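PDB 3T9P: mandelate racemase/muconate lactonizing enzyme family protein from Roseovarius sp. TM1035, which probably catalyses an acid-base reaction at the carbon next to a carboxylate, as enolase-superfamily enzymes do, though its own substrate is not assigned. Local coordinates for residues V36-V41 with T376-A381; V41-G46 with W112-K117; D86-R91 with R102-L107. One frame throughout, in Å; residues are numbered along the deposited sequence.

Contact 1 of 3, residues V36-V41 with T376-A381; sequences VGFVRV and TWLDSA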
# COMPACT_ATOMS: atom_id res chain seq x y z
N VAL A 36 -17.85 -5.23 -6.44
CA VAL A 36 -18.38 -4.32 -5.37
C VAL A 36 -18.61 -5.13 -4.17
O VAL A 36 -18.94 -6.31 -4.35
CB VAL A 36 -19.76 -3.65 -5.76
CG1 VAL A 36 -20.07 -2.58 -4.67
CG2 VAL A 36 -19.66 -2.94 -7.01
N GLY A 37 -18.46 -4.57 -2.95
CA GLY A 37 -18.64 -5.37 -1.71
C GLY A 37 -19.37 -4.39 -0.79
O GLY A 37 -18.80 -3.32 -0.47
N PHE A 38 -20.58 -4.72 -0.33
CA PHE A 38 -21.25 -3.98 0.73
C PHE A 38 -21.00 -4.57 2.13
O PHE A 38 -20.82 -5.76 2.28
CB PHE A 38 -22.76 -3.88 0.47
CG PHE A 38 -23.08 -3.15 -0.78
CD1 PHE A 38 -22.87 -1.76 -0.87
CD2 PHE A 38 -23.54 -3.83 -1.89
CE1 PHE A 38 -23.16 -1.07 -2.09
CE2 PHE A 38 -23.87 -3.17 -3.09
CZ PHE A 38 -23.65 -1.79 -3.20
N VAL A 39 -21.02 -3.71 3.13
CA VAL A 39 -20.77 -4.09 4.49
C VAL A 39 -22.01 -3.69 5.31
O VAL A 39 -22.51 -2.53 5.21
CB VAL A 39 -19.50 -3.36 5.08
CG1 VAL A 39 -19.37 -3.66 6.66
CG2 VAL A 39 -18.16 -3.85 4.32
N ARG A 40 -22.49 -4.61 6.11
CA ARG A 40 -23.51 -4.36 7.11
C ARG A 40 -22.92 -4.54 8.51
O ARG A 40 -22.39 -5.55 8.85
CB ARG A 40 -24.79 -5.20 6.92
CG ARG A 40 -25.82 -4.91 7.97
CD ARG A 40 -27.19 -5.55 7.76
NE ARG A 40 -27.13 -6.99 7.76
CZ ARG A 40 -28.00 -7.77 7.18
NH1 ARG A 40 -29.07 -7.26 6.60
NH2 ARG A 40 -27.81 -9.05 7.17
N VAL A 41 -23.07 -3.52 9.31
CA VAL A 41 -22.63 -3.48 10.69
C VAL A 41 -23.87 -3.55 11.60
O VAL A 41 -24.86 -2.95 11.33
CB VAL A 41 -21.83 -2.22 11.05
CG1 VAL A 41 -22.65 -1.00 10.95
CG2 VAL A 41 -21.18 -2.32 12.41
N THR A 376 -32.28 -7.68 -4.13
CA THR A 376 -31.98 -8.58 -5.26
C THR A 376 -30.46 -8.80 -5.46
O THR A 376 -29.90 -9.91 -5.70
CB THR A 376 -32.57 -8.04 -6.60
OG1 THR A 376 -33.99 -7.75 -6.42
CG2 THR A 376 -32.35 -9.00 -7.88
N TRP A 377 -29.75 -7.69 -5.40
CA TRP A 377 -28.27 -7.83 -5.58
C TRP A 377 -27.63 -8.59 -4.38
O TRP A 377 -26.85 -9.50 -4.55
CB TRP A 377 -27.75 -6.40 -5.71
CG TRP A 377 -26.24 -6.41 -6.12
CD1 TRP A 377 -25.73 -6.30 -7.37
CD2 TRP A 377 -25.13 -6.62 -5.22
NE1 TRP A 377 -24.33 -6.43 -7.32
CE2 TRP A 377 -23.95 -6.63 -6.01
CE3 TRP A 377 -25.02 -6.82 -3.84
CZ2 TRP A 377 -22.74 -6.77 -5.48
CZ3 TRP A 377 -23.70 -7.00 -3.30
CH2 TRP A 377 -22.61 -6.96 -4.14
N LEU A 378 -28.07 -8.26 -3.16
CA LEU A 378 -27.58 -8.93 -1.99
C LEU A 378 -27.83 -10.37 -2.00
O LEU A 378 -27.05 -11.15 -1.40
CB LEU A 378 -28.23 -8.34 -0.71
CG LEU A 378 -27.92 -6.84 -0.48
CD1 LEU A 378 -28.72 -6.20 0.67
CD2 LEU A 378 -26.39 -6.63 -0.26
N ASP A 379 -28.97 -10.77 -2.59
CA ASP A 379 -29.41 -12.16 -2.54
C ASP A 379 -28.42 -13.05 -3.28
O ASP A 379 -28.27 -14.21 -2.92
CB ASP A 379 -30.86 -12.34 -3.12
CG ASP A 379 -31.32 -13.81 -3.14
OD1 ASP A 379 -31.49 -14.40 -2.05
OD2 ASP A 379 -31.53 -14.36 -4.24
N SER A 380 -27.81 -12.62 -4.34
CA SER A 380 -26.96 -13.57 -4.99
C SER A 380 -25.48 -13.19 -4.82
O SER A 380 -24.62 -13.72 -5.55
CB SER A 380 -27.28 -13.69 -6.50
OG SER A 380 -27.19 -12.42 -7.07
N ALA A 381 -25.20 -12.29 -3.88
CA ALA A 381 -23.80 -11.89 -3.57
C ALA A 381 -23.11 -12.95 -2.71
O ALA A 381 -23.81 -13.79 -2.11
CB ALA A 381 -23.79 -10.49 -2.93

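Contact 2 of 3, residues V41-G46 with W112-K117; sequences VTTDSG and WDMRGK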
# COMPACT_ATOMS: atom_id res chain seq x y z
N VAL A 41 -23.07 -3.52 9.31
CA VAL A 41 -22.63 -3.48 10.69
C VAL A 41 -23.87 -3.55 11.60
O VAL A 41 -24.86 -2.95 11.33
CB VAL A 41 -21.83 -2.22 11.05
CG1 VAL A 41 -22.65 -1.00 10.95
CG2 VAL A 41 -21.18 -2.32 12.41
N THR A 42 -23.76 -4.36 12.63
CA THR A 42 -24.74 -4.46 13.71
C THR A 42 -24.13 -4.20 15.09
O THR A 42 -23.14 -4.78 15.42
CB THR A 42 -25.42 -5.83 13.71
OG1 THR A 42 -25.91 -6.14 12.43
CG2 THR A 42 -26.57 -5.87 14.70
N THR A 43 -24.72 -3.31 15.87
CA THR A 43 -24.25 -3.00 17.20
C THR A 43 -24.85 -3.95 18.22
O THR A 43 -25.73 -4.67 17.90
CB THR A 43 -24.55 -1.55 17.67
OG1 THR A 43 -25.94 -1.41 17.91
CG2 THR A 43 -24.08 -0.54 16.66
N ASP A 44 -24.37 -3.88 19.46
CA ASP A 44 -24.90 -4.68 20.56
C ASP A 44 -26.36 -4.33 20.83
O ASP A 44 -27.07 -5.13 21.31
CB ASP A 44 -24.06 -4.69 21.83
CG ASP A 44 -23.66 -3.33 22.31
OD1 ASP A 44 -24.11 -2.30 21.84
OD2 ASP A 44 -22.82 -3.29 23.16
N SER A 45 -26.77 -3.12 20.52
CA SER A 45 -28.15 -2.69 20.62
C SER A 45 -29.05 -3.21 19.50
O SER A 45 -30.21 -2.91 19.50
CB SER A 45 -28.22 -1.16 20.64
OG SER A 45 -28.37 -0.64 19.35
N GLY A 46 -28.50 -3.92 18.53
CA GLY A 46 -29.16 -4.20 17.25
C GLY A 46 -29.23 -3.09 16.18
O GLY A 46 -29.77 -3.34 15.09
N TRP A 112 -20.80 5.27 9.72
CA TRP A 112 -21.48 6.59 9.53
C TRP A 112 -22.97 6.37 9.24
O TRP A 112 -23.80 7.13 9.70
CB TRP A 112 -20.80 7.41 8.38
CG TRP A 112 -19.43 7.92 8.82
CD1 TRP A 112 -18.17 7.49 8.37
CD2 TRP A 112 -19.20 8.95 9.75
NE1 TRP A 112 -17.19 8.23 8.96
CE2 TRP A 112 -17.79 9.11 9.86
CE3 TRP A 112 -20.07 9.78 10.52
CZ2 TRP A 112 -17.22 10.06 10.73
CZ3 TRP A 112 -19.49 10.69 11.44
CH2 TRP A 112 -18.08 10.83 11.53
N ASP A 113 -23.29 5.41 8.39
CA ASP A 113 -24.70 5.16 8.02
C ASP A 113 -25.47 4.70 9.26
O ASP A 113 -26.58 5.12 9.49
CB ASP A 113 -24.79 4.04 6.96
CG ASP A 113 -26.26 3.88 6.36
OD1 ASP A 113 -26.80 4.92 5.83
OD2 ASP A 113 -26.83 2.70 6.45
N MET A 114 -24.84 3.85 10.05
CA MET A 114 -25.41 3.39 11.32
C MET A 114 -25.75 4.55 12.23
O MET A 114 -26.92 4.68 12.69
CB MET A 114 -24.50 2.32 12.00
CG MET A 114 -25.14 1.64 13.30
SD MET A 114 -25.04 2.78 14.73
CE MET A 114 -23.25 2.81 14.97
N ARG A 115 -24.77 5.42 12.51
CA ARG A 115 -24.98 6.58 13.38
C ARG A 115 -26.00 7.55 12.78
O ARG A 115 -26.85 8.04 13.47
CB ARG A 115 -23.65 7.32 13.61
CG ARG A 115 -23.78 8.49 14.57
CD ARG A 115 -22.42 9.02 14.89
NE ARG A 115 -22.63 10.29 15.56
CZ ARG A 115 -21.72 11.24 15.69
NH1 ARG A 115 -20.50 11.09 15.17
NH2 ARG A 115 -22.05 12.36 16.31
N GLY A 116 -25.99 7.72 11.47
CA GLY A 116 -26.98 8.56 10.79
C GLY A 116 -28.43 8.08 10.99
O GLY A 116 -29.30 8.91 11.38
N LYS A 117 -28.67 6.78 10.80
CA LYS A 117 -30.00 6.16 11.06
C LYS A 117 -30.40 6.19 12.52
O LYS A 117 -31.56 6.38 12.85
CB LYS A 117 -29.98 4.73 10.53
CG LYS A 117 -30.08 4.81 8.95
CD LYS A 117 -29.62 3.43 8.34
CE LYS A 117 -29.90 3.42 6.85
NZ LYS A 117 -29.37 2.24 6.17

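Contact 3 of 3, residues D86-R91 with R102-L107; sequences DLIYER and RAMTGL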
# COMPACT_ATOMS: atom_id res chain seq x y z
N ASP A 86 -7.15 4.06 13.40
CA ASP A 86 -5.68 4.16 13.73
C ASP A 86 -5.14 2.89 14.38
O ASP A 86 -4.11 2.43 13.96
CB ASP A 86 -5.29 5.36 14.61
CG ASP A 86 -5.67 6.70 13.98
OD1 ASP A 86 -5.36 6.89 12.80
OD2 ASP A 86 -6.24 7.58 14.66
N LEU A 87 -5.85 2.32 15.36
CA LEU A 87 -5.48 1.06 15.98
C LEU A 87 -5.44 -0.08 15.01
O LEU A 87 -4.53 -0.94 15.09
CB LEU A 87 -6.38 0.67 17.16
CG LEU A 87 -6.13 1.63 18.35
CD1 LEU A 87 -7.25 1.46 19.38
CD2 LEU A 87 -4.83 1.33 19.09
N ILE A 88 -6.40 -0.11 14.11
CA ILE A 88 -6.36 -1.17 13.08
C ILE A 88 -5.03 -1.11 12.31
O ILE A 88 -4.33 -2.11 12.13
CB ILE A 88 -7.55 -1.01 12.12
CG1 ILE A 88 -8.80 -1.54 12.92
CG2 ILE A 88 -7.27 -1.80 10.75
CD1 ILE A 88 -10.13 -1.01 12.29
N TYR A 89 -4.68 0.08 11.84
CA TYR A 89 -3.41 0.22 11.05
C TYR A 89 -2.18 -0.15 11.90
O TYR A 89 -1.34 -0.96 11.46
CB TYR A 89 -3.30 1.61 10.41
CG TYR A 89 -1.98 1.87 9.72
CD1 TYR A 89 -1.55 1.14 8.59
CD2 TYR A 89 -1.15 2.89 10.20
CE1 TYR A 89 -0.25 1.37 8.00
CE2 TYR A 89 0.09 3.17 9.58
CZ TYR A 89 0.53 2.41 8.50
OH TYR A 89 1.75 2.73 7.91
N GLU A 90 -2.16 0.30 13.16
CA GLU A 90 -1.09 -0.14 14.09
C GLU A 90 -0.98 -1.60 14.30
O GLU A 90 0.15 -2.08 14.29
CB GLU A 90 -1.19 0.58 15.47
CG GLU A 90 -1.15 2.08 15.27
CD GLU A 90 -1.63 2.80 16.53
OE1 GLU A 90 -2.51 2.24 17.26
OE2 GLU A 90 -1.15 3.89 16.75
N ARG A 91 -2.11 -2.34 14.45
CA ARG A 91 -2.00 -3.80 14.52
C ARG A 91 -1.61 -4.39 13.18
O ARG A 91 -1.03 -5.49 13.15
CB ARG A 91 -3.31 -4.47 15.05
CG ARG A 91 -3.84 -3.78 16.37
CD ARG A 91 -3.10 -4.29 17.61
NE ARG A 91 -1.81 -3.63 17.83
CZ ARG A 91 -1.62 -2.42 18.36
NH1 ARG A 91 -2.63 -1.65 18.76
NH2 ARG A 91 -0.37 -1.95 18.46
N ARG A 102 -8.85 -0.03 1.26
CA ARG A 102 -10.00 -0.36 0.46
C ARG A 102 -10.97 -1.12 1.38
O ARG A 102 -12.14 -0.86 1.37
CB ARG A 102 -9.57 -1.30 -0.68
CG ARG A 102 -8.96 -0.65 -1.93
CD ARG A 102 -8.50 -1.64 -2.96
NE ARG A 102 -7.83 -1.01 -4.07
CZ ARG A 102 -8.35 -0.78 -5.27
NH1 ARG A 102 -9.55 -1.23 -5.58
NH2 ARG A 102 -7.65 -0.12 -6.15
N ALA A 103 -10.44 -2.00 2.20
CA ALA A 103 -11.25 -2.75 3.14
C ALA A 103 -11.81 -1.92 4.32
O ALA A 103 -12.97 -2.00 4.66
CB ALA A 103 -10.53 -3.96 3.61
N MET A 104 -10.92 -1.10 4.86
CA MET A 104 -11.25 -0.15 6.01
C MET A 104 -12.43 0.74 5.67
O MET A 104 -13.23 1.07 6.53
CB MET A 104 -10.01 0.68 6.37
CG MET A 104 -10.24 1.66 7.52
SD MET A 104 -8.62 2.42 8.00
CE MET A 104 -8.02 0.99 8.91
N THR A 105 -12.52 1.17 4.42
CA THR A 105 -13.62 2.01 3.97
C THR A 105 -14.97 1.35 4.29
O THR A 105 -15.90 2.08 4.60
CB THR A 105 -13.52 2.29 2.44
OG1 THR A 105 -12.30 2.99 2.21
CG2 THR A 105 -14.71 3.01 1.88
N GLY A 106 -15.07 0.03 4.16
CA GLY A 106 -16.35 -0.68 4.35
C GLY A 106 -16.77 -0.54 5.83
O GLY A 106 -17.96 -0.29 6.14
N LEU A 107 -15.80 -0.67 6.73
CA LEU A 107 -16.07 -0.40 8.17
C LEU A 107 -16.48 1.07 8.45
O LEU A 107 -17.50 1.34 9.08
CB LEU A 107 -14.86 -0.76 9.08
CG LEU A 107 -15.01 -0.46 10.64
CD1 LEU A 107 -16.00 -1.44 11.36
CD2 LEU A 107 -13.68 -0.77 11.27

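Contact 1 of 3, residues V36-V41 with T376-A381
V36, just before strand 37-43, and F38 on it meet W377 of the short helix 375-379. The fold is that of the enolase superfamily, with an antiparallel sheet in the N-terminal capping domain. The chain comes back to this sheet at its C-terminal end, where strand 382-387 adds to it just after the helix. V36 comes first. Its carbonyl O lies at the edge of the W377 ring, 3.7 Å from W377 CH2. Its side chain is looser, with V36 CB 4.3 Å from W377 CZ2. V36 CG1 lies over the rim of one face of the F38 ring, and the V36 N is held by N33 OD1. F38 carries the contact. Its CG stands anti to its own carbonyl carbon (chi1 -62°), and the ring edge is turned to a face of the indole. The F38 ring and the six-membered ring of W377 form a T-shaped stack, with their planes nearly perpendicular. The closest atoms are F38 CD2 and W377 CZ3, at 3.5 Å. F38 CD2 also lies 4.3 Å from L378 CD2, a methyl that sits in the plane of the indole at its edge. W377 reaches over because its CG is anti to the backbone N (chi1 -171°). An alanine in place of W377 would probably leave the edge of F38 without its aromatic face and open a gap between helix and sheet. V39 turns to the other side of the sheet and packs on A110 of helix 98-119. R40 is again on the side of helix 375-379 but does not touch it. Its guanidinium goes instead to the neighbouring strand 25-32, where R40 NE forms a salt bridge with E29 OE1.

Contact 2 of 3, residues V41-G46 with W112-K117
M114 lies across the side chains of V41 and T43, meeting each at about a right angle. This is the tight part of the contact, and all three residues are buried. V41 CG1 rests against the start of the methionine, 3.9 Å from M114 CB. T43 CG2 meets the far end, 3.8 Å from M114 CE and 4.0 Å from M114 SD. The M114 chain leaves its helix with CG anti to the backbone N. It then bends at both later torsions (chi2 -77°, chi3 -67°), which folds the thioether back beside the threonine methyl. The touching atoms are carbons of V41, T43 and M114, with the methionine sulfur beside them. They join strand 37-43 of the antiparallel sheet to helix 98-119, the long helix of the capping domain in this enolase-superfamily fold. A110 and L111 of the same helix continue the packing around V41. T43 is the border residue. With chi1 at 71° its CG2 goes to the methionine and its OG1 to the turn. Beyond it the chain leaves the helix in a type I turn from T43 to G46, and D44, S45 and G46 are exposed. Here the bonds are local. S45 OG donates to T43 OG1 at 2.9 Å, and the backbone G46 N closes the turn on T43 O. On the helix, exposed K117 reaches back with K117 NZ to D113 OD2 of the buried aspartate, a salt bridge of 2.6 Å on the syn side of the carboxylate. D113 OD2 also takes the backbone N of W50, and D113 OD1 that of W369.

Contact 3 of 3, residues D86-R91 with R102-L107
I88 packs against M104 and L107 in a buried, apolar helix-to-helix contact. It sits in the helical part of the capping domain of this enolase-superfamily fold, where helix 82-91 lies against helix 98-119. The backbones stay well apart, with the CA atoms of I88 and M104 8.7 Å from each other. Side chains fill the space. M104 runs extended from its helix and bends only at its last torsion (chi3 -77°). This brings CE to I88, and the two side chains meet tip to tip. L85, one turn before I88, touches both M104 and L107, and H72 of helix 58-73 adds to the cover of I88. The outer side of helix 82-91 faces the second subunit. There E90 forms a salt bridge with R176 of the second subunit, and the Y89 ring makes an edge-to-face pair with W237 of that chain. The two branches of I88 divide the work. I88 CD1 touches L107 CD2 at 3.7 Å. I88 CG2 is pressed more tightly against M104 CE, at 3.4 Å, closer than carbons usually pack.

Overall arrangement
All three contacts involve the capping domain, and strand 37-43 and helix 98-119 tie them together. Contacts 1 and 2 share V41 and follow one another along the strand, with centres about 17 Å apart. Contacts 2 and 3 use two separate parts of helix 98-119, 112-117 and 102-107; their centres are about 18 Å apart and their nearest atoms about 5 Å. Contacts 1 and 3 have centres about 20 Å apart, yet they touch where V39 CB meets G106 O at 3.6 Å. Helix 375-379 packs on one face of the sheet, at F38, and helix 98-119 on the other, at V39 and V41. In this superfamily the active site lies between capping domain and barrel; none of the three contacts is identified with it.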